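Local atomic coordinates of proton-dependent oligopeptide transporter family protein (Xanthomonas campestris, PDB entry 6EI3), a protein that probably couples proton movement to the uptake of small peptides across the membrane, as a POT-family member of the major facilitator superfamily. Residues Ala380-Ile384 with Leu401-Leu405; Phe302-Gln308 with Ser374-Trp378; Gln385-Asp389 with Leu469-Ala473. All blocks are in the same frame, centred on the assembly; numbering follows the deposited sequence.

Contact 1: residues Ala380-Ile384 with Leu401-Leu405. With 78M ((2S)-2,3-dihydroxypropyl(7Z)-pentadec-7-enoate), chain F.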
ATOM      1  N   ALA A 380       4.032 -21.858   3.125  1.00 31.24           N
ATOM      2  CA  ALA A 380       3.070 -22.624   2.340  1.00 31.71           C
ATOM      3  C   ALA A 380       3.271 -22.404   0.827  1.00 33.54           C
ATOM      4  O   ALA A 380       3.313 -23.395   0.104  1.00 31.29           O
ATOM      5  CB  ALA A 380       1.653 -22.267   2.744  1.00 32.24           C
ATOM      6  N   VAL A 381       3.447 -21.133   0.355  1.00 30.36           N
ATOM      7  CA  VAL A 381       3.702 -20.831  -1.081  1.00 30.99           C
ATOM      8  C   VAL A 381       4.986 -21.520  -1.576  1.00 33.68           C
ATOM      9  O   VAL A 381       5.013 -22.041  -2.698  1.00 33.21           O
ATOM     10  CB  VAL A 381       3.723 -19.313  -1.451  1.00 36.03           C
ATOM     11  CG1 VAL A 381       3.829 -19.109  -2.968  1.00 36.27           C
ATOM     12  CG2 VAL A 381       2.474 -18.624  -0.956  1.00 35.93           C
ATOM     13  N   GLY A 382       6.032 -21.466  -0.754  1.00 29.28           N
ATOM     14  CA  GLY A 382       7.323 -22.061  -1.065  1.00 30.26           C
ATOM     15  C   GLY A 382       7.258 -23.576  -1.131  1.00 34.05           C
ATOM     16  O   GLY A 382       7.830 -24.181  -2.046  1.00 33.32           O
ATOM     17  N   ALA A 383       6.530 -24.193  -0.171  1.00 30.57           N
ATOM     18  CA  ALA A 383       6.335 -25.649  -0.100  1.00 31.93           C
ATOM     19  C   ALA A 383       5.533 -26.137  -1.320  1.00 33.44           C
ATOM     20  O   ALA A 383       5.824 -27.198  -1.868  1.00 33.36           O
ATOM     21  CB  ALA A 383       5.637 -26.022   1.203  1.00 33.23           C
ATOM     22  N   ILE A 384       4.582 -25.316  -1.794  1.00 29.27           N
ATOM     23  CA  ILE A 384       3.817 -25.622  -2.994  1.00 28.03           C
ATOM     24  C   ILE A 384       4.766 -25.588  -4.203  1.00 32.48           C
ATOM     25  O   ILE A 384       4.756 -26.516  -5.021  1.00 32.54           O
ATOM     26  CB  ILE A 384       2.609 -24.679  -3.139  1.00 29.20           C
ATOM     27  CG1 ILE A 384       1.496 -25.077  -2.142  1.00 28.90           C
ATOM     28  CG2 ILE A 384       2.095 -24.654  -4.594  1.00 29.51           C
ATOM     29  CD1 ILE A 384       0.579 -23.891  -1.739  1.00 32.05           C
ATOM     30  N   LEU A 401      -4.736 -22.260   0.815  1.00 27.47           N
ATOM     31  CA  LEU A 401      -3.952 -22.319   2.065  1.00 28.27           C
ATOM     32  C   LEU A 401      -3.134 -21.024   2.279  1.00 31.29           C
ATOM     33  O   LEU A 401      -3.447 -20.318   3.233  1.00 30.36           O
ATOM     34  CB  LEU A 401      -3.090 -23.587   2.165  1.00 29.33           C
ATOM     35  CG  LEU A 401      -2.154 -23.718   3.381  1.00 35.24           C
ATOM     36  CD1 LEU A 401      -2.939 -23.801   4.703  1.00 35.60           C
ATOM     37  CD2 LEU A 401      -1.267 -24.945   3.234  1.00 39.53           C
ATOM     38  N   PRO A 402      -2.195 -20.609   1.393  1.00 26.71           N
ATOM     39  CA  PRO A 402      -1.519 -19.316   1.635  1.00 25.20           C
ATOM     40  C   PRO A 402      -2.448 -18.102   1.538  1.00 27.61           C
ATOM     41  O   PRO A 402      -2.178 -17.133   2.221  1.00 27.54           O
ATOM     42  CB  PRO A 402      -0.392 -19.290   0.594  1.00 26.90           C
ATOM     43  CG  PRO A 402      -0.818 -20.247  -0.486  1.00 31.65           C
ATOM     44  CD  PRO A 402      -1.603 -21.314   0.227  1.00 27.96           C
ATOM     45  N   TYR A 403      -3.555 -18.147   0.759  1.00 24.83           N
ATOM     46  CA  TYR A 403      -4.484 -17.008   0.753  1.00 24.43           C
ATOM     47  C   TYR A 403      -5.109 -16.832   2.146  1.00 28.48           C
ATOM     48  O   TYR A 403      -5.194 -15.709   2.637  1.00 27.72           O
ATOM     49  CB  TYR A 403      -5.599 -17.153  -0.311  1.00 25.03           C
ATOM     50  CG  TYR A 403      -5.293 -16.351  -1.557  1.00 25.18           C
ATOM     51  CD1 TYR A 403      -5.482 -14.971  -1.584  1.00 26.37           C
ATOM     52  CD2 TYR A 403      -4.682 -16.945  -2.657  1.00 25.58           C
ATOM     53  CE1 TYR A 403      -5.094 -14.209  -2.680  1.00 25.58           C
ATOM     54  CE2 TYR A 403      -4.335 -16.200  -3.782  1.00 26.22           C
ATOM     55  CZ  TYR A 403      -4.543 -14.833  -3.788  1.00 33.46           C
ATOM     56  OH  TYR A 403      -4.175 -14.098  -4.876  1.00 30.39           O
ATOM     57  N   ALA A 404      -5.525 -17.943   2.780  1.00 26.72           N
ATOM     58  CA  ALA A 404      -6.142 -17.929   4.113  1.00 27.46           C
ATOM     59  C   ALA A 404      -5.167 -17.392   5.145  1.00 30.88           C
ATOM     60  O   ALA A 404      -5.515 -16.498   5.922  1.00 29.97           O
ATOM     61  CB  ALA A 404      -6.613 -19.335   4.505  1.00 28.32           C
ATOM     62  N   LEU A 405      -3.930 -17.913   5.125  1.00 28.29           N
ATOM     63  CA  LEU A 405      -2.889 -17.508   6.062  1.00 27.37           C
ATOM     64  C   LEU A 405      -2.543 -16.038   5.899  1.00 28.90           C
ATOM     65  O   LEU A 405      -2.549 -15.303   6.892  1.00 26.24           O
ATOM     66  CB  LEU A 405      -1.637 -18.397   5.917  1.00 27.44           C
ATOM     67  CG  LEU A 405      -1.806 -19.870   6.341  1.00 32.95           C
ATOM     68  CD1 LEU A 405      -0.749 -20.738   5.711  1.00 32.48           C
ATOM     69  CD2 LEU A 405      -1.814 -20.027   7.888  1.00 36.77           C
TER
HETATM   70  O21 78M F 605       1.820 -33.418  -3.335  1.00 91.69           O
HETATM   71  C20 78M F 605       2.558 -32.418  -2.648  1.00 90.09           C
HETATM   72  C18 78M F 605       2.190 -32.396  -1.183  1.00 89.53           C
HETATM   73  O19 78M F 605       0.812 -32.055  -1.017  1.00 89.14           O
HETATM   74  C17 78M F 605       3.089 -31.504  -0.353  1.00 88.30           C
HETATM   75  O2  78M F 605       2.717 -30.114  -0.525  1.00 85.21           O
HETATM   76  C1  78M F 605       2.020 -29.527   0.457  1.00 84.15           C
HETATM   77  O1  78M F 605       1.430 -30.132   1.316  1.00 88.10           O
HETATM   78  C2  78M F 605       2.083 -28.030   0.355  1.00 78.33           C
HETATM   79  C3  78M F 605       1.241 -27.305   1.402  1.00 74.24           C
HETATM   80  C4  78M F 605       2.048 -26.382   2.300  1.00 71.25           C
HETATM   81  C5  78M F 605       2.419 -26.954   3.659  1.00 69.73           C
HETATM   82  C6  78M F 605       3.372 -26.060   4.454  1.00 68.18           C
HETATM   83  C7  78M F 605       2.797 -25.562   5.741  1.00 67.48           C
HETATM   84  C8  78M F 605       2.095 -24.455   5.916  1.00 66.83           C
HETATM   85  C9  78M F 605       1.517 -23.952   7.205  1.00 67.28           C
HETATM   86  C10 78M F 605       0.398 -24.836   7.771  1.00 69.39           C
HETATM   87  C11 78M F 605       0.163 -24.670   9.267  1.00 71.76           C
HETATM   88  C12 78M F 605      -0.763 -23.526   9.651  1.00 71.98           C
HETATM   89  C13 78M F 605      -0.737 -23.189  11.131  1.00 73.28           C
HETATM   90  C15 78M F 605      -1.668 -21.799  13.017  1.00 75.61           C
HETATM   91  C14 78M F 605      -1.738 -22.125  11.542  1.00 73.81           C

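Contact 2: residues Phe302-Gln308 with Ser374-Trp378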
ATOM      1  N   PHE A 302       5.508  -6.717   5.726  1.00 26.32           N
ATOM      2  CA  PHE A 302       4.183  -7.311   5.532  1.00 24.72           C
ATOM      3  C   PHE A 302       3.679  -6.942   4.122  1.00 27.03           C
ATOM      4  O   PHE A 302       3.119  -7.790   3.431  1.00 28.08           O
ATOM      5  CB  PHE A 302       3.154  -6.869   6.617  1.00 25.18           C
ATOM      6  CG  PHE A 302       1.748  -7.230   6.182  1.00 25.67           C
ATOM      7  CD1 PHE A 302       1.285  -8.540   6.287  1.00 27.63           C
ATOM      8  CD2 PHE A 302       0.936  -6.292   5.545  1.00 25.49           C
ATOM      9  CE1 PHE A 302       0.010  -8.891   5.812  1.00 27.58           C
ATOM     10  CE2 PHE A 302      -0.322  -6.647   5.064  1.00 27.71           C
ATOM     11  CZ  PHE A 302      -0.773  -7.948   5.189  1.00 25.42           C
ATOM     12  N   PHE A 303       3.844  -5.679   3.718  1.00 23.77           N
ATOM     13  CA  PHE A 303       3.387  -5.218   2.402  1.00 23.70           C
ATOM     14  C   PHE A 303       4.211  -5.786   1.264  1.00 25.70           C
ATOM     15  O   PHE A 303       3.654  -5.977   0.184  1.00 24.96           O
ATOM     16  CB  PHE A 303       3.289  -3.692   2.342  1.00 26.17           C
ATOM     17  CG  PHE A 303       2.114  -3.214   3.155  1.00 27.13           C
ATOM     18  CD1 PHE A 303       0.809  -3.409   2.705  1.00 29.64           C
ATOM     19  CD2 PHE A 303       2.307  -2.578   4.377  1.00 28.82           C
ATOM     20  CE1 PHE A 303      -0.286  -3.003   3.481  1.00 30.17           C
ATOM     21  CE2 PHE A 303       1.208  -2.157   5.148  1.00 31.34           C
ATOM     22  CZ  PHE A 303      -0.079  -2.400   4.709  1.00 28.69           C
ATOM     23  N   SER A 304       5.507  -6.143   1.523  1.00 22.96           N
ATOM     24  CA  SER A 304       6.367  -6.825   0.547  1.00 23.44           C
ATOM     25  C   SER A 304       5.722  -8.148   0.201  1.00 26.47           C
ATOM     26  O   SER A 304       5.680  -8.525  -0.952  1.00 27.99           O
ATOM     27  CB  SER A 304       7.749  -7.124   1.142  1.00 24.64           C
ATOM     28  OG  SER A 304       8.389  -5.927   1.518  1.00 28.07           O
ATOM     29  N   LEU A 305       5.241  -8.854   1.212  1.00 24.40           N
ATOM     30  CA  LEU A 305       4.616 -10.167   1.076  1.00 26.82           C
ATOM     31  C   LEU A 305       3.177 -10.079   0.583  1.00 30.41           C
ATOM     32  O   LEU A 305       2.742 -10.893  -0.232  1.00 30.69           O
ATOM     33  CB  LEU A 305       4.685 -10.886   2.438  1.00 27.90           C
ATOM     34  CG  LEU A 305       5.971 -11.699   2.699  1.00 33.47           C
ATOM     35  CD1 LEU A 305       7.193 -10.808   2.947  1.00 32.66           C
ATOM     36  CD2 LEU A 305       5.798 -12.599   3.901  1.00 35.71           C
ATOM     37  N   PHE A 306       2.449  -9.068   1.047  1.00 25.38           N
ATOM     38  CA  PHE A 306       1.049  -8.902   0.693  1.00 23.71           C
ATOM     39  C   PHE A 306       0.829  -8.540  -0.785  1.00 27.34           C
ATOM     40  O   PHE A 306      -0.006  -9.165  -1.431  1.00 26.03           O
ATOM     41  CB  PHE A 306       0.383  -7.878   1.646  1.00 24.24           C
ATOM     42  CG  PHE A 306      -1.092  -7.684   1.396  1.00 25.20           C
ATOM     43  CD1 PHE A 306      -2.004  -8.681   1.713  1.00 26.90           C
ATOM     44  CD2 PHE A 306      -1.571  -6.494   0.850  1.00 27.48           C
ATOM     45  CE1 PHE A 306      -3.368  -8.505   1.457  1.00 28.14           C
ATOM     46  CE2 PHE A 306      -2.932  -6.323   0.595  1.00 29.71           C
ATOM     47  CZ  PHE A 306      -3.822  -7.328   0.905  1.00 26.57           C
ATOM     48  N   ASP A 307       1.556  -7.533  -1.312  1.00 25.03           N
ATOM     49  CA  ASP A 307       1.368  -7.052  -2.695  1.00 24.43           C
ATOM     50  C   ASP A 307       1.835  -8.047  -3.787  1.00 27.10           C
ATOM     51  O   ASP A 307       1.404  -7.940  -4.934  1.00 25.97           O
ATOM     52  CB  ASP A 307       1.983  -5.651  -2.883  1.00 26.33           C
ATOM     53  CG  ASP A 307       1.046  -4.568  -2.323  1.00 44.73           C
ATOM     54  OD1 ASP A 307      -0.192  -4.698  -2.500  1.00 45.99           O
ATOM     55  OD2 ASP A 307       1.549  -3.606  -1.696  1.00 47.46           O
ATOM     56  N   GLN A 308       2.629  -9.054  -3.411  1.00 22.72           N
ATOM     57  CA  GLN A 308       3.092 -10.093  -4.336  1.00 21.50           C
ATOM     58  C   GLN A 308       2.006 -11.133  -4.694  1.00 24.02           C
ATOM     59  O   GLN A 308       2.231 -11.963  -5.565  1.00 22.82           O
ATOM     60  CB  GLN A 308       4.357 -10.756  -3.808  1.00 22.27           C
ATOM     61  CG  GLN A 308       5.600  -9.900  -3.961  1.00 22.40           C
ATOM     62  CD  GLN A 308       6.805 -10.688  -3.527  1.00 31.47           C
ATOM     63  OE1 GLN A 308       7.336 -11.524  -4.276  1.00 25.40           O
ATOM     64  NE2 GLN A 308       7.196 -10.517  -2.272  1.00 21.49           N
ATOM     65  N   SER A 374       1.858 -13.827   7.858  1.00 27.90           N
ATOM     66  CA  SER A 374       2.192 -13.562   6.458  1.00 27.26           C
ATOM     67  C   SER A 374       3.465 -14.393   6.113  1.00 30.63           C
ATOM     68  O   SER A 374       3.556 -14.936   5.017  1.00 30.73           O
ATOM     69  CB  SER A 374       2.363 -12.066   6.193  1.00 29.26           C
ATOM     70  OG  SER A 374       3.653 -11.567   6.534  1.00 37.93           O
ATOM     71  N   GLY A 375       4.355 -14.567   7.087  1.00 25.94           N
ATOM     72  CA  GLY A 375       5.541 -15.415   6.953  1.00 26.16           C
ATOM     73  C   GLY A 375       5.150 -16.875   6.768  1.00 29.93           C
ATOM     74  O   GLY A 375       5.668 -17.550   5.877  1.00 30.21           O
ATOM     75  N   VAL A 376       4.173 -17.347   7.559  1.00 26.22           N
ATOM     76  CA  VAL A 376       3.638 -18.720   7.491  1.00 27.11           C
ATOM     77  C   VAL A 376       2.998 -18.972   6.110  1.00 30.71           C
ATOM     78  O   VAL A 376       3.197 -20.040   5.539  1.00 31.59           O
ATOM     79  CB  VAL A 376       2.679 -19.035   8.685  1.00 31.93           C
ATOM     80  CG1 VAL A 376       2.132 -20.469   8.620  1.00 32.42           C
ATOM     81  CG2 VAL A 376       3.384 -18.809  10.022  1.00 32.35           C
ATOM     82  N   ALA A 377       2.292 -17.963   5.553  1.00 26.75           N
ATOM     83  CA  ALA A 377       1.665 -18.021   4.226  1.00 25.58           C
ATOM     84  C   ALA A 377       2.736 -18.282   3.173  1.00 30.76           C
ATOM     85  O   ALA A 377       2.538 -19.107   2.282  1.00 30.91           O
ATOM     86  CB  ALA A 377       0.953 -16.709   3.919  1.00 25.07           C
ATOM     87  N   TRP A 378       3.890 -17.607   3.308  1.00 27.28           N
ATOM     88  CA  TRP A 378       4.997 -17.744   2.370  1.00 27.06           C
ATOM     89  C   TRP A 378       5.766 -19.064   2.563  1.00 32.13           C
ATOM     90  O   TRP A 378       6.343 -19.541   1.591  1.00 31.13           O
ATOM     91  CB  TRP A 378       5.875 -16.490   2.390  1.00 25.20           C
ATOM     92  CG  TRP A 378       5.241 -15.402   1.562  1.00 25.18           C
ATOM     93  CD1 TRP A 378       4.106 -14.702   1.857  1.00 27.50           C
ATOM     94  CD2 TRP A 378       5.603 -15.033   0.222  1.00 24.52           C
ATOM     95  NE1 TRP A 378       3.754 -13.898   0.796  1.00 26.90           N
ATOM     96  CE2 TRP A 378       4.680 -14.054  -0.208  1.00 28.09           C
ATOM     97  CE3 TRP A 378       6.625 -15.431  -0.657  1.00 25.81           C
ATOM     98  CZ2 TRP A 378       4.780 -13.427  -1.452  1.00 26.56           C
ATOM     99  CZ3 TRP A 378       6.729 -14.806  -1.892  1.00 26.88           C
ATOM    100  CH2 TRP A 378       5.786 -13.846  -2.297  1.00 26.68           C
TER

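Contact 3: residues Gln385-Asp389 with Leu469-Ala473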
ATOM      1  N   GLN A 385       5.626 -24.558  -4.271  1.00 28.18           N
ATOM      2  CA  GLN A 385       6.604 -24.418  -5.344  1.00 28.52           C
ATOM      3  C   GLN A 385       7.564 -25.594  -5.377  1.00 33.91           C
ATOM      4  O   GLN A 385       7.842 -26.072  -6.461  1.00 32.81           O
ATOM      5  CB  GLN A 385       7.395 -23.101  -5.224  1.00 29.54           C
ATOM      6  CG  GLN A 385       8.185 -22.722  -6.489  1.00 33.64           C
ATOM      7  CD  GLN A 385       7.299 -22.530  -7.703  1.00 43.78           C
ATOM      8  OE1 GLN A 385       6.294 -21.824  -7.657  1.00 34.56           O
ATOM      9  NE2 GLN A 385       7.631 -23.192  -8.808  1.00 33.95           N
ATOM     10  N   VAL A 386       8.070 -26.049  -4.203  1.00 33.55           N
ATOM     11  CA  VAL A 386       9.014 -27.182  -4.093  1.00 35.72           C
ATOM     12  C   VAL A 386       8.361 -28.473  -4.633  1.00 39.57           C
ATOM     13  O   VAL A 386       9.040 -29.242  -5.305  1.00 40.72           O
ATOM     14  CB  VAL A 386       9.599 -27.338  -2.657  1.00 39.96           C
ATOM     15  CG1 VAL A 386      10.359 -28.651  -2.490  1.00 41.17           C
ATOM     16  CG2 VAL A 386      10.496 -26.159  -2.296  1.00 39.25           C
ATOM     17  N   ALA A 387       7.045 -28.678  -4.373  1.00 34.56           N
ATOM     18  CA  ALA A 387       6.299 -29.832  -4.891  1.00 35.37           C
ATOM     19  C   ALA A 387       6.209 -29.722  -6.417  1.00 38.23           C
ATOM     20  O   ALA A 387       6.487 -30.697  -7.107  1.00 39.16           O
ATOM     21  CB  ALA A 387       4.906 -29.897  -4.274  1.00 35.64           C
ATOM     22  N   MET A 388       5.951 -28.512  -6.936  1.00 34.58           N
ATOM     23  CA  MET A 388       5.876 -28.227  -8.381  1.00 35.21           C
ATOM     24  C   MET A 388       7.242 -28.456  -9.053  1.00 41.03           C
ATOM     25  O   MET A 388       7.306 -29.124 -10.085  1.00 41.44           O
ATOM     26  CB  MET A 388       5.389 -26.784  -8.639  1.00 36.51           C
ATOM     27  CG  MET A 388       3.875 -26.585  -8.482  1.00 39.98           C
ATOM     28  SD  MET A 388       3.399 -24.829  -8.304  1.00 44.06           S
ATOM     29  CE  MET A 388       3.629 -24.260  -9.944  1.00 41.29           C
ATOM     30  N   ASP A 389       8.331 -27.937  -8.448  1.00 37.05           N
ATOM     31  CA  ASP A 389       9.692 -28.081  -8.967  1.00 38.55           C
ATOM     32  C   ASP A 389      10.138 -29.557  -9.066  1.00 44.46           C
ATOM     33  O   ASP A 389      10.896 -29.899  -9.969  1.00 45.68           O
ATOM     34  CB  ASP A 389      10.691 -27.234  -8.148  1.00 39.97           C
ATOM     35  CG  ASP A 389      10.433 -25.725  -8.168  1.00 48.56           C
ATOM     36  OD1 ASP A 389       9.831 -25.231  -9.150  1.00 49.02           O
ATOM     37  OD2 ASP A 389      10.854 -25.040  -7.215  1.00 53.91           O
ATOM     38  N   LEU A 469      16.896 -25.448  -4.909  1.00 51.13           N
ATOM     39  CA  LEU A 469      15.628 -24.754  -5.144  1.00 47.70           C
ATOM     40  C   LEU A 469      15.662 -23.923  -6.425  1.00 49.66           C
ATOM     41  O   LEU A 469      16.704 -23.370  -6.780  1.00 48.81           O
ATOM     42  CB  LEU A 469      15.302 -23.812  -3.961  1.00 46.42           C
ATOM     43  CG  LEU A 469      15.394 -24.350  -2.522  1.00 50.03           C
ATOM     44  CD1 LEU A 469      15.464 -23.206  -1.530  1.00 48.40           C
ATOM     45  CD2 LEU A 469      14.228 -25.268  -2.188  1.00 51.47           C
ATOM     46  N   SER A 470      14.487 -23.753  -7.071  1.00 45.36           N
ATOM     47  CA  SER A 470      14.338 -22.878  -8.228  1.00 43.51           C
ATOM     48  C   SER A 470      14.436 -21.433  -7.691  1.00 44.59           C
ATOM     49  O   SER A 470      14.382 -21.237  -6.475  1.00 43.26           O
ATOM     50  CB  SER A 470      12.984 -23.096  -8.896  1.00 45.44           C
ATOM     51  OG  SER A 470      11.901 -22.651  -8.088  1.00 52.20           O
ATOM     52  N   GLU A 471      14.589 -20.440  -8.586  1.00 41.02           N
ATOM     53  CA  GLU A 471      14.656 -19.020  -8.234  1.00 39.98           C
ATOM     54  C   GLU A 471      13.355 -18.591  -7.519  1.00 40.33           C
ATOM     55  O   GLU A 471      13.416 -17.932  -6.478  1.00 39.34           O
ATOM     56  CB  GLU A 471      14.913 -18.178  -9.493  1.00 41.35           C
ATOM     57  CG  GLU A 471      15.448 -16.789  -9.210  1.00 49.56           C
ATOM     58  CD  GLU A 471      15.810 -16.002 -10.455  1.00 58.94           C
ATOM     59  OE1 GLU A 471      15.104 -15.016 -10.753  1.00 43.17           O
ATOM     60  OE2 GLU A 471      16.801 -16.363 -11.127  1.00 56.94           O
ATOM     61  N   ALA A 472      12.191 -19.010  -8.048  1.00 34.88           N
ATOM     62  CA  ALA A 472      10.889 -18.720  -7.444  1.00 33.15           C
ATOM     63  C   ALA A 472      10.825 -19.285  -6.003  1.00 35.47           C
ATOM     64  O   ALA A 472      10.535 -18.523  -5.093  1.00 34.26           O
ATOM     65  CB  ALA A 472       9.766 -19.289  -8.299  1.00 33.45           C
ATOM     66  N   ALA A 473      11.178 -20.582  -5.800  1.00 31.87           N
ATOM     67  CA  ALA A 473      11.159 -21.258  -4.493  1.00 31.21           C
ATOM     68  C   ALA A 473      12.120 -20.610  -3.502  1.00 34.25           C
ATOM     69  O   ALA A 473      11.748 -20.414  -2.345  1.00 32.55           O
ATOM     70  CB  ALA A 473      11.460 -22.751  -4.647  1.00 32.50           C
TER

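Contact 1: residues Ala380-Ile384 with Leu401-Leu405
A chi1 of -173° at Val-381 sets CG2 anti to the carbonyl carbon, directed at the ring of Pro-402. Ile-384, one turn later, has CG1 rather than CG2 beside the backbone N (chi1 -75°), and the extended CG1-CD1 arm then runs out to the same proline. Their nearest atoms on that ring differ. Val-381 CG2 presses on Pro-402 CB at 3.3 Å, closer than ordinary van der Waals contact, with the two side chains crossing at about a right angle. Ile-384 CD1 arrives end-on at Pro-402 CD, 3.9 Å away. The methyl of Ala-380 reaches between two leucines of the other helix: its CB lies 4.0 Å from Leu-401 CD2 and 4.1 Å from Leu-405 CD1. Such an interface is wholly apolar. The segments belong to consecutive membrane helices, 363-389 and 400-424, of the major facilitator fold, and the 170° angle between their directions identifies an antiparallel helical hairpin, with local axes 10.0 Å apart. Pro-402 sits in the first turn of helix 400-424, where a backbone N without hydrogen breaks no helical bond. Trp-313 of helix 312-317 also touches both Val-381 and Pro-402, while Gln-316 donates to Val-381 O. A monoacylglycerol chain follows the seam between the helices. Leu-401 CD2 approaches 78M C4 at 3.7 Å, and Ala-383 CB flanks the same carbon from the other helix. Beyond it, Ala-380 CB touches the olefinic 78M C8 at 3.9 Å. Toward the ester end, Ile-384 CG1 stands 3.9 Å from 78M C2.

Contact 2: residues Phe302-Gln308 with Ser374-Trp378
The indole of Trp-378 carries the side chain of Leu-305 on one face, and the ring of Phe-302 meets Ser-374 at its edge. Over the five-membered ring, Leu-305 CG lies 3.7 Å from the centroid and close to the ring normal, the geometry of a CH-pi contact; Leu-305 CD2 comes still nearer to a ring atom, 3.4 Å from Trp-378 CD1. Near the plane of the Phe-302 ring, CD1 is 3.7 Å from Ser-374 CB, so the aromatic rim and not its face takes the serine. These contacts join helices 281-306 and 363-389 in the C-terminal half of the major facilitator fold. The helices run in the same general direction, crossing at 37° with their local axes 10.2 Å apart. Gln-308 meets the six-membered part of the indole, crossing it at about a right angle, with its amide plane 41° from the ring plane. Gln-308 OE1 approaches Trp-378 CH2 obliquely at 3.4 Å, and Gln-308 CB touches the neighbouring CZ2. The rotation of this amide is fixed at both ends: NE2 donates to Ser-304 O at 2.8 Å, with that oxygen in the amide plane, and OE1 is bonded to Thr-312 OG1. Gln-308 and Asp-307 also touch His-52 of helix 40-60, which places this end of the contact against the N-terminal half. Ser-374 OG lies between the backbone N and the carbonyl carbon and bonds to Ile-371 O within its own helix, while the same OG lies 3.5 Å from Leu-305 CD2. Across the contact, Trp-378 NE1 donates a weak hydrogen bond to Leu-305 O, 3.3 Å long and bent to 129° at the hydrogen.

Contact 3: residues Gln385-Asp389 with Leu469-Ala473
The carboxylate of Asp-389 and the hydroxyl of Ser-470 turn toward each other where helix 363-389 ends and helix 471-495 begins, and Ser-470 is the N-cap of the latter. Ser-470 OG donates to Asp-389 OD2 at 2.8 Å, approaching 36° out of the carboxylate plane. The same OG accepts the backbone N-H of Ala-473 at 3.2 Å, a nearly straight capping bond. One hydroxyl thus links the acid to the helix start. Gln-385 holds the other oxygen: its chain bends at chi2 (61°), carrying NE2 forward, one turn toward the C-terminal end of its own helix, to Asp-389 OD1 at 3.0 Å. That bond too comes from above the carboxylate plane, although OD1 lies in the amide plane. Gln-385 OE1 accepts from Gln-316 NE2, so both ends of the amide are used. Gln-385 CG, placed by chi1 (-166°) anti to the backbone N, lies 3.7 Å from Ala-473 N. Beside this polar group, the side chains of Val-386 and Leu-469 pass obliquely, and Phe-477 touches both. A bound monoacylglycerol also reaches Val-386, whose CG2 meets Leu-469 CD2 at 3.8 Å.

Overall arrangement
From the N terminus, contact 2 comes first: it joins the end of helix 281-306 to helix 363-389 and closes a loop of 65 intervening residues before the other two open. Contact 1 then closes a loop of 16 intervening residues, which includes the last turn of helix 363-389 and the connection to helix 400-424. Contact 3 opens within that loop, on the last helical turn 385-389, and closes only at 469-473, so contacts 1 and 3 cross. All three share helix 363-389, tying it to helices 281-306, 400-424 and 471-495. Contacts 1 and 2 touch, with Pro-402 CB 3.4 Å from Ala-377 O; contacts 2 and 3 remain separate, their centres about 17 Å apart.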